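Local coordinates for protein putative D-glycero-D-manno-heptose 7-phosphate kinase (Campylobacter jejuni subsp. jejuni, PDB 4N3O) that phosphorylates D-glycero-alpha-D-manno-heptose 7-phosphate at C-1 with ATP, a step toward the GDP-heptose used for the capsule polysaccharide, at residues Ser119-Val124 against Tyr165-Gly170; Gly125-Phe130 against Tyr141-Leu146. All blocks are in the same frame, centred on the assembly; numbering follows the deposited sequence.

Contact 1: Ser119-Val124 against Tyr165-Gly170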
loop_
_atom_site.group_PDB
_atom_site.type_symbol
_atom_site.label_atom_id
_atom_site.label_comp_id
_atom_site.label_asym_id
_atom_site.label_seq_id
_atom_site.Cartn_x
_atom_site.Cartn_y
_atom_site.Cartn_z
ATOM N N SER A 119 6.059 -6.622 -17.374
ATOM C CA SER A 119 6.582 -6.049 -18.632
ATOM C C SER A 119 5.738 -4.912 -19.196
ATOM O O SER A 119 6.265 -3.903 -19.667
ATOM C CB SER A 119 6.716 -7.134 -19.683
ATOM O OG SER A 119 7.540 -8.181 -19.206
ATOM N N SER A 120 4.432 -5.092 -19.166
ATOM C CA SER A 120 3.514 -4.090 -19.669
ATOM C C SER A 120 3.575 -2.869 -18.774
ATOM O O SER A 120 3.563 -1.755 -19.257
ATOM C CB SER A 120 2.090 -4.639 -19.655
ATOM O OG SER A 120 2.041 -5.875 -20.328
ATOM N N THR A 121 3.586 -3.109 -17.462
ATOM C CA THR A 121 3.692 -2.065 -16.473
ATOM C C THR A 121 4.965 -1.212 -16.687
ATOM O O THR A 121 4.939 0.007 -16.530
ATOM C CB THR A 121 3.700 -2.680 -15.043
ATOM O OG1 THR A 121 2.449 -3.327 -14.781
ATOM C CG2 THR A 121 3.920 -1.621 -13.985
ATOM N N LEU A 122 6.071 -1.853 -17.045
ATOM C CA LEU A 122 7.330 -1.128 -17.275
ATOM C C LEU A 122 7.251 -0.243 -18.524
ATOM O O LEU A 122 7.606 0.949 -18.488
ATOM C CB LEU A 122 8.491 -2.118 -17.406
ATOM C CG LEU A 122 9.873 -1.561 -17.750
ATOM C CD1 LEU A 122 10.326 -0.533 -16.734
ATOM C CD2 LEU A 122 10.880 -2.699 -17.829
ATOM N N VAL A 123 6.771 -0.824 -19.622
ATOM C CA VAL A 123 6.669 -0.091 -20.893
ATOM C C VAL A 123 5.769 1.140 -20.736
ATOM O O VAL A 123 6.085 2.230 -21.225
ATOM C CB VAL A 123 6.154 -0.991 -22.039
ATOM C CG1 VAL A 123 5.939 -0.169 -23.313
ATOM C CG2 VAL A 123 7.110 -2.162 -22.299
ATOM N N VAL A 124 4.646 0.964 -20.048
ATOM C CA VAL A 124 3.714 2.075 -19.792
ATOM C C VAL A 124 4.366 3.190 -18.963
ATOM O O VAL A 124 4.252 4.355 -19.297
ATOM C CB VAL A 124 2.417 1.565 -19.133
ATOM C CG1 VAL A 124 1.608 2.703 -18.537
ATOM C CG2 VAL A 124 1.592 0.803 -20.161
ATOM N N TYR A 165 -3.864 -1.986 -20.350
ATOM C CA TYR A 165 -5.018 -1.204 -19.929
ATOM C C TYR A 165 -5.070 -1.129 -18.409
ATOM O O TYR A 165 -5.424 -0.109 -17.859
ATOM C CB TYR A 165 -6.353 -1.772 -20.448
ATOM C CG TYR A 165 -6.564 -1.722 -21.949
ATOM C CD1 TYR A 165 -6.466 -0.529 -22.647
ATOM C CD2 TYR A 165 -6.960 -2.865 -22.659
ATOM C CE1 TYR A 165 -6.689 -0.473 -24.023
ATOM C CE2 TYR A 165 -7.197 -2.816 -24.028
ATOM C CZ TYR A 165 -7.056 -1.617 -24.707
ATOM O OH TYR A 165 -7.289 -1.555 -26.070
ATOM N N ALA A 166 -4.727 -2.223 -17.738
ATOM C CA ALA A 166 -4.730 -2.246 -16.281
ATOM C C ALA A 166 -3.704 -1.259 -15.738
ATOM O O ALA A 166 -4.004 -0.467 -14.836
ATOM C CB ALA A 166 -4.411 -3.648 -15.764
ATOM N N ALA A 167 -2.491 -1.311 -16.272
ATOM C CA ALA A 167 -1.427 -0.414 -15.813
ATOM C C ALA A 167 -1.732 1.065 -16.095
ATOM O O ALA A 167 -1.450 1.931 -15.279
ATOM C CB ALA A 167 -0.115 -0.804 -16.453
ATOM N N THR A 168 -2.317 1.341 -17.250
ATOM C CA THR A 168 -2.625 2.712 -17.651
ATOM C C THR A 168 -3.859 3.290 -16.946
ATOM O O THR A 168 -3.813 4.412 -16.415
ATOM C CB THR A 168 -2.843 2.786 -19.180
ATOM O OG1 THR A 168 -1.613 2.515 -19.867
ATOM C CG2 THR A 168 -3.299 4.143 -19.571
ATOM N N PHE A 169 -4.952 2.521 -16.952
ATOM C CA PHE A 169 -6.220 2.951 -16.374
ATOM C C PHE A 169 -6.352 2.643 -14.898
ATOM O O PHE A 169 -7.008 3.372 -14.184
ATOM C CB PHE A 169 -7.405 2.359 -17.147
ATOM C CG PHE A 169 -7.627 2.995 -18.486
ATOM C CD1 PHE A 169 -6.888 2.601 -19.595
ATOM C CD2 PHE A 169 -8.574 4.010 -18.641
ATOM C CE1 PHE A 169 -7.088 3.201 -20.836
ATOM C CE2 PHE A 169 -8.785 4.611 -19.883
ATOM C CZ PHE A 169 -8.034 4.206 -20.983
ATOM N N GLY A 170 -5.771 1.546 -14.443
ATOM C CA GLY A 170 -5.836 1.226 -13.028
ATOM C C GLY A 170 -7.226 0.882 -12.530
ATOM O O GLY A 170 -8.189 0.865 -13.297
#
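Val-124 and Ala-167 make the apolar part of this contact, CB to CB at 4.4 Å. The CB of Ala-167 points into the 119-124 helix and also meets Thr-121, lying 4.0 Å from its OG1. With only a methyl on this side, the backbones come close: the CA atoms of Thr-121 and Ala-167 are 5.4 Å apart. The helix axes approach to 8.9 Å and cross at -43°, running in broadly the same direction.

A second kind of contact sets methyls against a hydroxyl. Val-124 straddles Thr-168 OG1 with both branches, CG1 at 3.5 Å and CG2 at 3.6 Å. The valine runs nearly perpendicular to the threonine. Both threonine hydroxyls are buried, and each bonds to a carbonyl four residues earlier: Thr-121 OG1 to Gly-117 O, just before the helix, and Thr-168 OG1 to Gln-164 O. Thr-121 OG1 also bonds weakly to Pro-12 O. In Thr-168, chi1 of -67° sets OG1 beside its own backbone N, where it can meet that carbonyl.

Ser-119, in the first turn of this helix, probably binds ATP and magnesium. Strand 6-21 borders the contact through Thr-11, which touches Thr-121, Val-124 and Ala-167. Helix 140-153 adds Ala-147 against Val-124.

Contact 2: Gly125-Phe130 against Tyr141-Leu146; sequences GVIKAF and YEIAKL
Ile-143 sits in a helical turn held by the backbone bond Lys-145 N to Tyr-141 O, 2.9 Å, and packs against Ile-127 and Lys-128. Such bonds stay inside each helix, and the contact across is made by hydrocarbon groups. Ile-127 is the middle piece. Its CG2 methyl meets Ile-143 CG2 at 4.0 Å and Leu-146 CD2 at 4.1 Å. The two isoleucines lie alongside each other and point opposite ways. Leu-146 meets Ile-127 from one helical turn further along.

Lys-128 borders this apolar group with its aliphatic part. Its CD touches Ile-143 CD1 at 3.7 Å, and the two chains cross at about a right angle. The lysine chain bends once, at chi2 (65°), and is extended beyond. Its methylenes pack on Ile-143, while NZ reaches toward Glu-140, next to the 141-146 segment, in a long, weak ion pair.

The axes stay 9.9 Å apart at 127°, a spacing that leaves room for the branched side chains. Helices 118-134 and 140-153 follow each other in the chain and form a steeply crossed pair, more antiparallel than parallel, in the N-terminal domain of this GHMP kinase.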
loop_
_atom_site.group_PDB
_atom_site.type_symbol
_atom_site.label_atom_id
_atom_site.label_comp_id
_atom_site.label_asym_id
_atom_site.label_seq_id
_atom_site.Cartn_x
_atom_site.Cartn_y
_atom_site.Cartn_z
ATOM N N GLY A 125 5.068 2.838 -17.900
ATOM C CA GLY A 125 5.708 3.860 -17.087
ATOM C C GLY A 125 6.728 4.690 -17.850
ATOM O O GLY A 125 6.808 5.895 -17.673
ATOM N N VAL A 126 7.494 4.042 -18.718
ATOM C CA VAL A 126 8.527 4.728 -19.491
ATOM C C VAL A 126 7.909 5.636 -20.572
ATOM O O VAL A 126 8.259 6.828 -20.695
ATOM C CB VAL A 126 9.465 3.692 -20.102
ATOM C CG1 VAL A 126 10.479 4.349 -21.005
ATOM C CG2 VAL A 126 10.146 2.905 -18.984
ATOM N N ILE A 127 6.975 5.078 -21.337
ATOM C CA ILE A 127 6.285 5.841 -22.358
ATOM C C ILE A 127 5.698 7.087 -21.722
ATOM O O ILE A 127 5.823 8.177 -22.259
ATOM C CB ILE A 127 5.167 5.006 -23.020
ATOM C CG1 ILE A 127 5.788 3.923 -23.915
ATOM C CG2 ILE A 127 4.284 5.893 -23.874
ATOM C CD1 ILE A 127 4.823 2.862 -24.405
ATOM N N LYS A 128 5.067 6.923 -20.559
ATOM C CA LYS A 128 4.439 8.048 -19.839
ATOM C C LYS A 128 5.451 9.095 -19.427
ATOM O O LYS A 128 5.153 10.277 -19.398
ATOM C CB LYS A 128 3.704 7.528 -18.608
ATOM C CG LYS A 128 2.972 8.582 -17.812
ATOM C CD LYS A 128 1.820 9.231 -18.564
ATOM C CE LYS A 128 1.187 10.279 -17.680
ATOM N NZ LYS A 128 0.080 10.969 -18.364
ATOM N N ALA A 129 6.656 8.658 -19.108
ATOM C CA ALA A 129 7.706 9.582 -18.737
ATOM C C ALA A 129 8.062 10.481 -19.933
ATOM O O ALA A 129 8.196 11.693 -19.792
ATOM C CB ALA A 129 8.923 8.814 -18.268
ATOM N N PHE A 130 8.202 9.875 -21.108
ATOM C CA PHE A 130 8.511 10.627 -22.332
ATOM C C PHE A 130 7.370 11.559 -22.726
ATOM O O PHE A 130 7.600 12.689 -23.132
ATOM C CB PHE A 130 8.816 9.672 -23.505
ATOM C CG PHE A 130 10.184 9.071 -23.456
ATOM C CD1 PHE A 130 11.293 9.845 -23.769
ATOM C CD2 PHE A 130 10.369 7.746 -23.138
ATOM C CE1 PHE A 130 12.560 9.312 -23.723
ATOM C CE2 PHE A 130 11.635 7.200 -23.100
ATOM C CZ PHE A 130 12.735 7.982 -23.394
ATOM N N TYR A 141 -5.517 5.945 -23.114
ATOM C CA TYR A 141 -5.752 4.841 -24.068
ATOM C C TYR A 141 -4.650 4.757 -25.141
ATOM O O TYR A 141 -4.174 3.671 -25.473
ATOM C CB TYR A 141 -7.122 4.967 -24.732
ATOM C CG TYR A 141 -7.275 4.089 -25.948
ATOM C CD1 TYR A 141 -7.457 2.714 -25.827
ATOM C CD2 TYR A 141 -7.243 4.636 -27.222
ATOM C CE1 TYR A 141 -7.594 1.910 -26.948
ATOM C CE2 TYR A 141 -7.380 3.846 -28.347
ATOM C CZ TYR A 141 -7.554 2.485 -28.209
ATOM O OH TYR A 141 -7.692 1.714 -29.347
ATOM N N GLU A 142 -4.246 5.919 -25.650
ATOM C CA GLU A 142 -3.194 6.018 -26.658
ATOM C C GLU A 142 -1.876 5.524 -26.083
ATOM O O GLU A 142 -1.066 4.957 -26.795
ATOM C CB GLU A 142 -3.098 7.459 -27.189
ATOM C CG GLU A 142 -4.333 7.855 -28.010
ATOM C CD GLU A 142 -4.656 9.348 -27.997
ATOM O OE1 GLU A 142 -3.807 10.166 -27.578
ATOM O OE2 GLU A 142 -5.792 9.703 -28.403
ATOM N N ILE A 143 -1.673 5.695 -24.780
ATOM C CA ILE A 143 -0.446 5.189 -24.169
ATOM C C ILE A 143 -0.501 3.672 -24.037
ATOM O O ILE A 143 0.496 2.989 -24.264
ATOM C CB ILE A 143 -0.151 5.868 -22.821
ATOM C CG1 ILE A 143 0.358 7.286 -23.075
ATOM C CG2 ILE A 143 0.874 5.075 -22.023
ATOM C CD1 ILE A 143 0.570 8.097 -21.803
ATOM N N ALA A 144 -1.666 3.141 -23.699
ATOM C CA ALA A 144 -1.818 1.691 -23.599
ATOM C C ALA A 144 -1.656 1.042 -24.978
ATOM O O ALA A 144 -1.044 -0.028 -25.069
ATOM C CB ALA A 144 -3.164 1.326 -22.997
ATOM N N LYS A 145 -2.193 1.666 -26.043
ATOM C CA LYS A 145 -2.018 1.089 -27.380
ATOM C C LYS A 145 -0.553 1.044 -27.738
ATOM O O LYS A 145 -0.007 -0.007 -28.088
ATOM C CB LYS A 145 -2.764 1.843 -28.497
ATOM C CG LYS A 145 -4.220 1.439 -28.671
ATOM C CD LYS A 145 -4.686 1.486 -30.136
ATOM C CE LYS A 145 -4.827 2.879 -30.750
ATOM N NZ LYS A 145 -3.547 3.599 -30.984
ATOM N N LEU A 146 0.089 2.194 -27.641
ATOM C CA LEU A 146 1.486 2.284 -27.970
ATOM C C LEU A 146 2.240 1.188 -27.197
ATOM O O LEU A 146 2.991 0.419 -27.779
ATOM C CB LEU A 146 1.985 3.691 -27.681
ATOM C CG LEU A 146 3.313 4.095 -28.286
ATOM C CD1 LEU A 146 3.278 3.951 -29.803
ATOM C CD2 LEU A 146 3.619 5.531 -27.894
#

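In the fold
Helix 118-134 serves both contacts. Its first half meets helix 162-169 in contact 1, and the following turns meet helix 140-153 in contact 2. The centres are 8 Å apart. Contact 1 lies deeper, its centre about 7 Å from the chain centre against 15 Å, and all its touching residues are buried. Contact 2 is mainly buried but includes a partly exposed lysine. The chemistry follows: small side chains and threonine hydroxyls in contact 1, near the probable proton acceptor Asp-163, and larger aliphatic groups in contact 2. The contacts also touch directly, with Thr-168 OG1 3.7 Å from Ala-144 CB. Together they pack three successive helices together.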